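Local coordinates for protein galactitol 1-phosphate 5-dehydrogenase (Escherichia coli, PDB 4UEJ) that oxidises galactitol 1-phosphate to D-tagatose 6-phosphate with NAD(+), as a zinc-dependent, homodimeric member of the zinc-containing alcohol dehydrogenase family, at residues A[3-14]-A[323-331]; A[135-146]-A[306-317]. One frame throughout, in Å; residues are numbered along the deposited sequence.

Contact 1: residues A[3-14]-A[323-331]; sequences SVVNDTDGIVRV and FESFAQAVR
Val12 meets Ala327 and Val330 where the second strand of the N-terminal hairpin lies along helix 323-331, running antiparallel to it with axes 8.6 Å apart. Most of the contact is apolar. The two methyls of Val12 divide the work: CG1, held anti to the backbone N (chi1 172°), touches Ala327 CB at 3.8 Å, while CG2 reaches Val330 CG1 across a nearly perpendicular approach. On the first strand Val4 sets a single methyl against two aromatic rings, CG2 lying 3.8 Å from Phe326 CD2 and close to the plane of the Phe323 ring, at its CD1 edge. Val14 CG2 finishes the row against Phe323 CB at 3.9 Å. Ile45 of helix 41-46 adjoins both Val12 and Val330, and Phe117 packs on Phe326.

The polar part belongs to Arg331. Its guanidinium edge brings NH1 close to Val12 O, near the guanidinium plane, but the angle is too poor for a hydrogen bond. Gln328, one turn back in the same helix, probably holds the group's rotation: its OE1 accepts a bond from Arg331 NE at 3.0 Å, with the donor standing above the amide carbonyl plane, and a weak second bond comes from NH2. With an alanine in place of Arg331, Gln328 OE1 would probably lose these donors and a gap would open beside Val12 CB.

A two-stranded hairpin packed through Val4, Val12 and Val14 on a helix near the C terminus illustrates how the catalytic domain of zinc-containing alcohol dehydrogenases is assembled from both ends of the chain.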
loop_
_atom_site.group_PDB
_atom_site.type_symbol
_atom_site.label_atom_id
_atom_site.label_comp_id
_atom_site.label_asym_id
_atom_site.label_seq_id
_atom_site.Cartn_x
_atom_site.Cartn_y
_atom_site.Cartn_z
ATOM N N SER A 3 -15.639 -26.132 -28.846
ATOM C CA SER A 3 -15.069 -25.338 -27.765
ATOM C C SER A 3 -13.645 -25.802 -27.503
ATOM O O SER A 3 -13.250 -26.892 -27.925
ATOM C CB SER A 3 -15.912 -25.453 -26.491
ATOM O OG SER A 3 -15.980 -26.798 -26.053
ATOM N N VAL A 4 -12.870 -24.976 -26.810
ATOM C CA VAL A 4 -11.548 -25.392 -26.377
ATOM C C VAL A 4 -11.616 -25.835 -24.925
ATOM O O VAL A 4 -12.089 -25.099 -24.060
ATOM C CB VAL A 4 -10.511 -24.275 -26.530
ATOM C CG1 VAL A 4 -9.122 -24.805 -26.207
ATOM C CG2 VAL A 4 -10.546 -23.723 -27.939
ATOM N N VAL A 5 -11.156 -27.049 -24.664
ATOM C CA VAL A 5 -11.193 -27.595 -23.319
ATOM C C VAL A 5 -9.785 -27.912 -22.830
ATOM O O VAL A 5 -9.032 -28.625 -23.493
ATOM C CB VAL A 5 -12.063 -28.867 -23.257
ATOM C CG1 VAL A 5 -12.119 -29.393 -21.843
ATOM C CG2 VAL A 5 -13.466 -28.572 -23.774
ATOM N N ASN A 6 -9.431 -27.368 -21.670
ATOM C CA ASN A 6 -8.140 -27.643 -21.056
ATOM C C ASN A 6 -8.266 -28.690 -19.971
ATOM O O ASN A 6 -9.184 -28.632 -19.151
ATOM C CB ASN A 6 -7.542 -26.370 -20.468
ATOM C CG ASN A 6 -7.489 -25.251 -21.466
ATOM O OD1 ASN A 6 -6.569 -25.175 -22.279
ATOM N ND2 ASN A 6 -8.482 -24.374 -21.422
ATOM N N ASP A 7 -7.346 -29.649 -19.967
ATOM C CA ASP A 7 -7.329 -30.643 -18.906
ATOM C C ASP A 7 -6.032 -30.563 -18.116
ATOM O O ASP A 7 -5.128 -29.801 -18.463
ATOM C CB ASP A 7 -7.517 -32.050 -19.469
ATOM C CG ASP A 7 -8.339 -32.928 -18.548
ATOM O OD1 ASP A 7 -7.868 -33.225 -17.429
ATOM O OD2 ASP A 7 -9.469 -33.295 -18.935
ATOM N N THR A 8 -5.964 -31.348 -17.044
ATOM C CA THR A 8 -4.805 -31.385 -16.159
ATOM C C THR A 8 -3.506 -31.578 -16.941
ATOM O O THR A 8 -3.482 -32.293 -17.943
ATOM C CB THR A 8 -4.952 -32.513 -15.112
ATOM O OG1 THR A 8 -6.167 -32.328 -14.376
ATOM C CG2 THR A 8 -3.778 -32.524 -14.144
ATOM N N ASP A 9 -2.452 -30.902 -16.491
ATOM C CA ASP A 9 -1.100 -31.053 -17.030
ATOM C C ASP A 9 -0.947 -30.548 -18.465
ATOM O O ASP A 9 -0.168 -31.098 -19.244
ATOM C CB ASP A 9 -0.654 -32.515 -16.950
ATOM C CG ASP A 9 -0.505 -32.997 -15.523
ATOM O OD1 ASP A 9 0.074 -32.255 -14.701
ATOM O OD2 ASP A 9 -0.972 -34.116 -15.223
ATOM N N GLY A 10 -1.697 -29.504 -18.805
ATOM C CA GLY A 10 -1.453 -28.761 -20.025
ATOM C C GLY A 10 -1.951 -29.368 -21.322
ATOM O O GLY A 10 -1.445 -29.034 -22.388
ATOM N N ILE A 11 -2.941 -30.248 -21.248
ATOM C CA ILE A 11 -3.498 -30.806 -22.473
ATOM C C ILE A 11 -4.638 -29.918 -22.968
ATOM O O ILE A 11 -5.558 -29.585 -22.217
ATOM C CB ILE A 11 -3.986 -32.260 -22.282
ATOM C CG1 ILE A 11 -2.821 -33.239 -22.444
ATOM C CG2 ILE A 11 -5.040 -32.613 -23.310
ATOM C CD1 ILE A 11 -1.807 -33.209 -21.324
ATOM N N VAL A 12 -4.543 -29.512 -24.230
ATOM C CA VAL A 12 -5.562 -28.686 -24.865
ATOM C C VAL A 12 -6.292 -29.474 -25.946
ATOM O O VAL A 12 -5.669 -30.056 -26.838
ATOM C CB VAL A 12 -4.954 -27.404 -25.482
ATOM C CG1 VAL A 12 -5.994 -26.660 -26.308
ATOM C CG2 VAL A 12 -4.389 -26.503 -24.391
ATOM N N ARG A 13 -7.614 -29.496 -25.856
ATOM C CA ARG A 13 -8.429 -30.240 -26.804
ATOM C C ARG A 13 -9.513 -29.354 -27.390
ATOM O O ARG A 13 -9.988 -28.432 -26.739
ATOM C CB ARG A 13 -9.069 -31.464 -26.130
ATOM C CG ARG A 13 -8.081 -32.541 -25.700
ATOM C CD ARG A 13 -8.784 -33.782 -25.139
ATOM N NE ARG A 13 -9.437 -33.519 -23.857
ATOM C CZ ARG A 13 -10.737 -33.273 -23.713
ATOM N NH1 ARG A 13 -11.534 -33.260 -24.774
ATOM N NH2 ARG A 13 -11.241 -33.043 -22.506
ATOM N N VAL A 14 -9.900 -29.634 -28.627
ATOM C CA VAL A 14 -11.082 -29.009 -29.194
ATOM C C VAL A 14 -12.224 -30.013 -29.104
ATOM O O VAL A 14 -12.145 -31.114 -29.645
ATOM C CB VAL A 14 -10.860 -28.564 -30.642
ATOM C CG1 VAL A 14 -10.179 -29.665 -31.429
ATOM C CG2 VAL A 14 -12.179 -28.155 -31.278
ATOM N N PHE A 323 -10.829 -22.680 -33.985
ATOM C CA PHE A 323 -10.553 -23.527 -32.827
ATOM C C PHE A 323 -9.240 -24.303 -32.892
ATOM O O PHE A 323 -8.453 -24.255 -31.948
ATOM C CB PHE A 323 -11.732 -24.479 -32.602
ATOM C CG PHE A 323 -12.975 -23.767 -32.167
ATOM C CD1 PHE A 323 -13.177 -23.454 -30.829
ATOM C CD2 PHE A 323 -13.912 -23.350 -33.100
ATOM C CE1 PHE A 323 -14.304 -22.771 -30.426
ATOM C CE2 PHE A 323 -15.042 -22.665 -32.705
ATOM C CZ PHE A 323 -15.238 -22.374 -31.361
ATOM N N GLU A 324 -8.986 -25.004 -33.993
ATOM C CA GLU A 324 -7.747 -25.767 -34.092
ATOM C C GLU A 324 -6.530 -24.842 -34.098
ATOM O O GLU A 324 -5.555 -25.080 -33.383
ATOM C CB GLU A 324 -7.754 -26.649 -35.341
ATOM C CG GLU A 324 -8.945 -27.596 -35.422
ATOM C CD GLU A 324 -8.863 -28.758 -34.443
ATOM O OE1 GLU A 324 -7.858 -28.869 -33.704
ATOM O OE2 GLU A 324 -9.809 -29.575 -34.417
ATOM N N SER A 325 -6.601 -23.786 -34.903
ATOM C CA SER A 325 -5.518 -22.819 -35.013
ATOM C C SER A 325 -5.225 -22.205 -33.654
ATOM O O SER A 325 -4.073 -22.097 -33.238
ATOM C CB SER A 325 -5.875 -21.728 -36.028
ATOM O OG SER A 325 -4.874 -20.733 -36.101
ATOM N N PHE A 326 -6.290 -21.822 -32.962
ATOM C CA PHE A 326 -6.181 -21.197 -31.651
ATOM C C PHE A 326 -5.588 -22.181 -30.638
ATOM O O PHE A 326 -4.688 -21.832 -29.871
ATOM C CB PHE A 326 -7.557 -20.695 -31.206
ATOM C CG PHE A 326 -7.594 -20.159 -29.800
ATOM C CD1 PHE A 326 -7.230 -18.854 -29.534
ATOM C CD2 PHE A 326 -8.018 -20.961 -28.753
ATOM C CE1 PHE A 326 -7.273 -18.357 -28.235
ATOM C CE2 PHE A 326 -8.064 -20.477 -27.458
ATOM C CZ PHE A 326 -7.692 -19.174 -27.198
ATOM N N ALA A 327 -6.085 -23.412 -30.651
ATOM C CA ALA A 327 -5.612 -24.435 -29.726
ATOM C C ALA A 327 -4.108 -24.662 -29.865
ATOM O O ALA A 327 -3.399 -24.756 -28.870
ATOM C CB ALA A 327 -6.367 -25.734 -29.941
ATOM N N GLN A 328 -3.618 -24.732 -31.096
ATOM C CA GLN A 328 -2.194 -24.961 -31.307
ATOM C C GLN A 328 -1.366 -23.749 -30.872
ATOM O O GLN A 328 -0.270 -23.903 -30.331
ATOM C CB GLN A 328 -1.907 -25.298 -32.770
ATOM C CG GLN A 328 -0.482 -25.774 -33.004
ATOM C CD GLN A 328 -0.125 -26.988 -32.161
ATOM O OE1 GLN A 328 -0.864 -27.970 -32.122
ATOM N NE2 GLN A 328 1.011 -26.921 -31.477
ATOM N N ALA A 329 -1.896 -22.551 -31.108
ATOM C CA ALA A 329 -1.236 -21.322 -30.676
ATOM C C ALA A 329 -1.072 -21.313 -29.162
ATOM O O ALA A 329 -0.023 -20.940 -28.640
ATOM C CB ALA A 329 -2.027 -20.094 -31.129
ATOM N N VAL A 330 -2.126 -21.719 -28.461
ATOM C CA VAL A 330 -2.078 -21.856 -27.012
ATOM C C VAL A 330 -1.010 -22.870 -26.606
ATOM O O VAL A 330 -0.195 -22.604 -25.726
ATOM C CB VAL A 330 -3.439 -22.292 -26.445
ATOM C CG1 VAL A 330 -3.325 -22.589 -24.964
ATOM C CG2 VAL A 330 -4.488 -21.221 -26.706
ATOM N N ARG A 331 -1.017 -24.029 -27.260
ATOM C CA ARG A 331 -0.012 -25.056 -27.006
ATOM C C ARG A 331 1.403 -24.531 -27.250
ATOM O O ARG A 331 2.319 -24.834 -26.490
ATOM C CB ARG A 331 -0.272 -26.298 -27.873
ATOM C CG ARG A 331 -1.431 -27.161 -27.383
ATOM C CD ARG A 331 -1.543 -28.478 -28.155
ATOM N NE ARG A 331 -2.178 -28.299 -29.457
ATOM C CZ ARG A 331 -3.429 -28.650 -29.737
ATOM N NH1 ARG A 331 -4.190 -29.212 -28.812
ATOM N NH2 ARG A 331 -3.918 -28.443 -30.950
#

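Contact 2: residues A[135-146]-A[306-317]; sequences MPIEDGAFIEPI and LTERKLSLEPLI
Glu138 OE2 from 135-146 and Glu314 OE1 from 306-317 converge on Arg320 NH2, which both hold by salt bridges, so that a third residue joins the segments. The two oxygens, Glu138 OE2 and Glu314 OE1, stand 4.3 Å apart, a like-charge pair whose repulsion the shared arginine probably offsets. Ile317 comes from the opposite direction to Glu138, its CD1 lying 3.4 Å from Glu138 OE2.

Beside this polar corner the Phe142 ring is wrapped on more than one side. Leu313 slides past it in the opposite direction, with CB over the ring centre, 4.3 Å above the plane, whereas Ile317 CG1 meets the edge at Phe142 CZ, 3.7 Å away. Both Leu313 methyls reach the root of the ring at Phe142 CB and CG; CD1 comes closest, 3.7 Å from Phe142 CD1, and also touches Asp139 CB.

These segments form part of the junction between domains, as in other medium-chain dehydrogenases: 135-146 leads from the GroES-like catalytic domain into helix 143-155, whereas the segment 306-317 carries the chain back from the Rossmann-type domain to strand 317-321. Helix 143-155 also bears Glu144, a catalytic-zinc ligand by similarity.

Farther along, Leu306 CD1 is shared by Ile143 CG1 and Ile146 CD1, and the latter presses tightly on Leu311 CD1 at 3.5 Å. Met135 bends at its last torsion (chi3 -65°), bringing CE to 3.9 Å from Leu306 CB and equally near Thr307 CG2. Just beyond, Arg309 takes a positive phi of 66° in a Schellman motif, ending helix 297-307 and turning the chain towards Leu311 and Leu313.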
loop_
_atom_site.group_PDB
_atom_site.type_symbol
_atom_site.label_atom_id
_atom_site.label_comp_id
_atom_site.label_asym_id
_atom_site.label_seq_id
_atom_site.Cartn_x
_atom_site.Cartn_y
_atom_site.Cartn_z
ATOM N N MET A 135 -19.126 -0.318 -33.574
ATOM C CA MET A 135 -17.877 -0.889 -33.107
ATOM C C MET A 135 -17.611 -2.237 -33.761
ATOM O O MET A 135 -18.455 -3.136 -33.708
ATOM C CB MET A 135 -17.896 -1.041 -31.584
ATOM C CG MET A 135 -16.669 -1.724 -31.030
ATOM S SD MET A 135 -16.636 -1.837 -29.219
ATOM C CE MET A 135 -16.531 -0.107 -28.750
ATOM N N PRO A 136 -16.436 -2.385 -34.388
ATOM C CA PRO A 136 -16.088 -3.698 -34.935
ATOM C C PRO A 136 -16.150 -4.720 -33.807
ATOM O O PRO A 136 -15.596 -4.472 -32.736
ATOM C CB PRO A 136 -14.664 -3.499 -35.465
ATOM C CG PRO A 136 -14.569 -2.017 -35.728
ATOM C CD PRO A 136 -15.373 -1.392 -34.615
ATOM N N ILE A 137 -16.864 -5.818 -34.041
ATOM C CA ILE A 137 -17.206 -6.750 -32.978
ATOM C C ILE A 137 -15.950 -7.331 -32.327
ATOM O O ILE A 137 -15.923 -7.544 -31.119
ATOM C CB ILE A 137 -18.120 -7.885 -33.495
ATOM C CG1 ILE A 137 -18.648 -8.723 -32.332
ATOM C CG2 ILE A 137 -17.419 -8.750 -34.535
ATOM C CD1 ILE A 137 -19.499 -7.933 -31.372
ATOM N N GLU A 138 -14.910 -7.539 -33.128
ATOM C CA GLU A 138 -13.642 -8.050 -32.625
ATOM C C GLU A 138 -13.088 -7.159 -31.525
ATOM O O GLU A 138 -12.507 -7.660 -30.562
ATOM C CB GLU A 138 -12.619 -8.184 -33.758
ATOM C CG GLU A 138 -11.242 -8.645 -33.296
ATOM C CD GLU A 138 -10.255 -8.809 -34.441
ATOM O OE1 GLU A 138 -10.484 -9.687 -35.305
ATOM O OE2 GLU A 138 -9.245 -8.068 -34.472
ATOM N N ASP A 139 -13.284 -5.846 -31.651
ATOM C CA ASP A 139 -12.765 -4.905 -30.649
ATOM C C ASP A 139 -13.390 -5.126 -29.287
ATOM O O ASP A 139 -12.830 -4.723 -28.269
ATOM C CB ASP A 139 -13.016 -3.450 -31.046
ATOM C CG ASP A 139 -12.268 -3.036 -32.298
ATOM O OD1 ASP A 139 -11.604 -3.894 -32.920
ATOM O OD2 ASP A 139 -12.365 -1.843 -32.659
ATOM N N GLY A 140 -14.570 -5.725 -29.276
ATOM C CA GLY A 140 -15.308 -5.914 -28.041
ATOM C C GLY A 140 -14.601 -6.845 -27.083
ATOM O O GLY A 140 -14.795 -6.761 -25.863
ATOM N N ALA A 141 -13.783 -7.738 -27.628
ATOM C CA ALA A 141 -13.028 -8.673 -26.794
ATOM C C ALA A 141 -11.948 -7.977 -25.985
ATOM O O ALA A 141 -11.331 -8.591 -25.109
ATOM C CB ALA A 141 -12.406 -9.765 -27.643
ATOM N N PHE A 142 -11.727 -6.692 -26.246
ATOM C CA PHE A 142 -10.670 -5.987 -25.525
ATOM C C PHE A 142 -11.209 -5.114 -24.417
ATOM O O PHE A 142 -10.432 -4.562 -23.634
ATOM C CB PHE A 142 -9.831 -5.136 -26.486
ATOM C CG PHE A 142 -8.862 -5.938 -27.301
ATOM C CD1 PHE A 142 -9.257 -6.511 -28.492
ATOM C CD2 PHE A 142 -7.565 -6.144 -26.855
ATOM C CE1 PHE A 142 -8.364 -7.257 -29.252
ATOM C CE2 PHE A 142 -6.671 -6.890 -27.609
ATOM C CZ PHE A 142 -7.076 -7.451 -28.808
ATOM N N ILE A 143 -12.532 -4.997 -24.332
ATOM C CA ILE A 143 -13.105 -4.114 -23.318
ATOM C C ILE A 143 -12.761 -4.561 -21.905
ATOM O O ILE A 143 -12.357 -3.739 -21.082
ATOM C CB ILE A 143 -14.619 -4.012 -23.464
ATOM C CG1 ILE A 143 -14.944 -3.300 -24.772
ATOM C CG2 ILE A 143 -15.231 -3.250 -22.288
ATOM C CD1 ILE A 143 -16.383 -2.911 -24.871
ATOM N N GLU A 144 -12.916 -5.852 -21.623
ATOM C CA GLU A 144 -12.599 -6.374 -20.308
ATOM C C GLU A 144 -11.120 -6.112 -19.922
ATOM O O GLU A 144 -10.860 -5.561 -18.840
ATOM C CB GLU A 144 -12.972 -7.862 -20.244
ATOM C CG GLU A 144 -13.144 -8.412 -18.840
ATOM C CD GLU A 144 -11.850 -8.859 -18.222
ATOM O OE1 GLU A 144 -10.826 -8.874 -18.934
ATOM O OE2 GLU A 144 -11.851 -9.176 -17.011
ATOM N N PRO A 145 -10.152 -6.449 -20.805
ATOM C CA PRO A 145 -8.778 -6.134 -20.385
ATOM C C PRO A 145 -8.470 -4.625 -20.292
ATOM O O PRO A 145 -7.637 -4.246 -19.447
ATOM C CB PRO A 145 -7.910 -6.829 -21.461
ATOM C CG PRO A 145 -8.831 -7.151 -22.582
ATOM C CD PRO A 145 -10.172 -7.382 -21.947
ATOM N N ILE A 146 -9.145 -3.783 -21.074
ATOM C CA ILE A 146 -9.003 -2.333 -20.903
ATOM C C ILE A 146 -9.429 -1.926 -19.499
ATOM O O ILE A 146 -8.750 -1.154 -18.821
ATOM C CB ILE A 146 -9.830 -1.561 -21.919
ATOM C CG1 ILE A 146 -9.224 -1.753 -23.307
ATOM C CG2 ILE A 146 -9.825 -0.054 -21.605
ATOM C CD1 ILE A 146 -10.158 -1.329 -24.381
ATOM N N LEU A 306 -12.469 3.633 -26.990
ATOM C CA LEU A 306 -12.396 2.875 -28.238
ATOM C C LEU A 306 -13.116 3.603 -29.363
ATOM O O LEU A 306 -12.595 3.744 -30.470
ATOM C CB LEU A 306 -12.995 1.477 -28.046
ATOM C CG LEU A 306 -12.099 0.440 -27.366
ATOM C CD1 LEU A 306 -12.905 -0.790 -26.910
ATOM C CD2 LEU A 306 -10.991 0.015 -28.308
ATOM N N THR A 307 -14.319 4.080 -29.087
ATOM C CA THR A 307 -15.092 4.705 -30.146
ATOM C C THR A 307 -14.438 6.000 -30.587
ATOM O O THR A 307 -14.540 6.383 -31.743
ATOM C CB THR A 307 -16.534 4.975 -29.715
ATOM O OG1 THR A 307 -16.547 5.915 -28.633
ATOM C CG2 THR A 307 -17.164 3.700 -29.263
ATOM N N GLU A 308 -13.742 6.657 -29.665
ATOM C CA GLU A 308 -13.080 7.923 -29.966
ATOM C C GLU A 308 -11.732 7.729 -30.630
ATOM O O GLU A 308 -11.028 8.698 -30.871
ATOM C CB GLU A 308 -12.904 8.743 -28.689
ATOM C CG GLU A 308 -14.220 9.207 -28.142
ATOM C CD GLU A 308 -14.113 9.800 -26.768
ATOM O OE1 GLU A 308 -12.991 10.077 -26.286
ATOM O OE2 GLU A 308 -15.176 9.987 -26.171
ATOM N N ARG A 309 -11.364 6.478 -30.900
ATOM C CA ARG A 309 -10.107 6.176 -31.580
ATOM C C ARG A 309 -8.894 6.538 -30.742
ATOM O O ARG A 309 -7.841 6.857 -31.279
ATOM C CB ARG A 309 -10.025 6.923 -32.923
ATOM C CG ARG A 309 -11.165 6.683 -33.864
ATOM C CD ARG A 309 -11.532 5.232 -33.938
ATOM N NE ARG A 309 -12.336 4.950 -35.128
ATOM C CZ ARG A 309 -13.270 4.006 -35.187
ATOM N NH1 ARG A 309 -13.528 3.258 -34.120
ATOM N NH2 ARG A 309 -13.949 3.814 -36.309
ATOM N N LYS A 310 -9.037 6.501 -29.424
ATOM C CA LYS A 310 -7.927 6.841 -28.544
ATOM C C LYS A 310 -7.108 5.604 -28.204
ATOM O O LYS A 310 -6.023 5.699 -27.637
ATOM C CB LYS A 310 -8.433 7.494 -27.256
ATOM C CG LYS A 310 -9.474 8.571 -27.450
ATOM C CD LYS A 310 -8.861 9.889 -27.850
ATOM C CE LYS A 310 -9.049 10.933 -26.743
ATOM N NZ LYS A 310 -10.477 11.301 -26.491
ATOM N N LEU A 311 -7.649 4.434 -28.527
ATOM C CA LEU A 311 -6.962 3.186 -28.252
ATOM C C LEU A 311 -6.636 2.481 -29.558
ATOM O O LEU A 311 -7.350 2.624 -30.546
ATOM C CB LEU A 311 -7.811 2.286 -27.347
ATOM C CG LEU A 311 -8.267 2.869 -26.006
ATOM C CD1 LEU A 311 -8.874 1.796 -25.120
ATOM C CD2 LEU A 311 -7.119 3.553 -25.268
ATOM N N SER A 312 -5.539 1.738 -29.573
ATOM C CA SER A 312 -5.152 1.013 -30.769
ATOM C C SER A 312 -4.994 -0.467 -30.453
ATOM O O SER A 312 -4.121 -0.847 -29.682
ATOM C CB SER A 312 -3.856 1.607 -31.327
ATOM O OG SER A 312 -3.409 0.906 -32.466
ATOM N N LEU A 313 -5.833 -1.311 -31.046
ATOM C CA LEU A 313 -5.836 -2.730 -30.690
ATOM C C LEU A 313 -5.069 -3.612 -31.670
ATOM O O LEU A 313 -4.443 -4.596 -31.269
ATOM C CB LEU A 313 -7.273 -3.248 -30.580
ATOM C CG LEU A 313 -8.231 -2.421 -29.735
ATOM C CD1 LEU A 313 -9.634 -3.034 -29.804
ATOM C CD2 LEU A 313 -7.716 -2.344 -28.293
ATOM N N GLU A 314 -5.121 -3.281 -32.956
ATOM C CA GLU A 314 -4.492 -4.139 -33.955
ATOM C C GLU A 314 -3.033 -4.533 -33.626
ATOM O O GLU A 314 -2.674 -5.702 -33.768
ATOM C CB GLU A 314 -4.555 -3.478 -35.340
ATOM C CG GLU A 314 -4.203 -4.422 -36.476
ATOM C CD GLU A 314 -5.087 -5.659 -36.496
ATOM O OE1 GLU A 314 -6.295 -5.534 -36.199
ATOM O OE2 GLU A 314 -4.565 -6.755 -36.789
ATOM N N PRO A 315 -2.196 -3.573 -33.170
ATOM C CA PRO A 315 -0.799 -3.968 -32.938
ATOM C C PRO A 315 -0.642 -4.968 -31.804
ATOM O O PRO A 315 0.396 -5.608 -31.711
ATOM C CB PRO A 315 -0.102 -2.651 -32.572
ATOM C CG PRO A 315 -1.035 -1.569 -32.979
ATOM C CD PRO A 315 -2.402 -2.131 -32.930
ATOM N N LEU A 316 -1.659 -5.088 -30.955
ATOM C CA LEU A 316 -1.595 -5.972 -29.802
ATOM C C LEU A 316 -1.785 -7.434 -30.175
ATOM O O LEU A 316 -1.421 -8.328 -29.407
ATOM C CB LEU A 316 -2.663 -5.582 -28.771
ATOM C CG LEU A 316 -2.620 -4.144 -28.268
ATOM C CD1 LEU A 316 -3.801 -3.856 -27.354
ATOM C CD2 LEU A 316 -1.310 -3.904 -27.551
ATOM N N ILE A 317 -2.362 -7.679 -31.349
ATOM C CA ILE A 317 -2.810 -9.023 -31.690
ATOM C C ILE A 317 -1.710 -9.832 -32.356
ATOM O O ILE A 317 -1.157 -9.424 -33.385
ATOM C CB ILE A 317 -4.066 -8.976 -32.601
ATOM C CG1 ILE A 317 -5.200 -8.250 -31.876
ATOM C CG2 ILE A 317 -4.490 -10.370 -32.977
ATOM C CD1 ILE A 317 -6.345 -7.811 -32.756
#

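From the N terminus, the chain first lays down the hairpin of 3-14, whose partner, helix 323-331, arrives only after 308 intervening residues; contact 1 therefore closes a loop spanning most of the protein. Within that loop the chain builds most of the GroES-like catalytic domain, passes through 135-146, forms the Rossmann-type sheet and returns at 306-317, where contact 2 closes a smaller loop of 159 residues. The loops are nested and do not cross. Contact 2 ties the outgoing and returning connections at the domain junction, and contact 1 joins parts near the two ends of the chain in the catalytic domain. Their centres lie 25 Å apart and their nearest atoms about 10 Å, without touching.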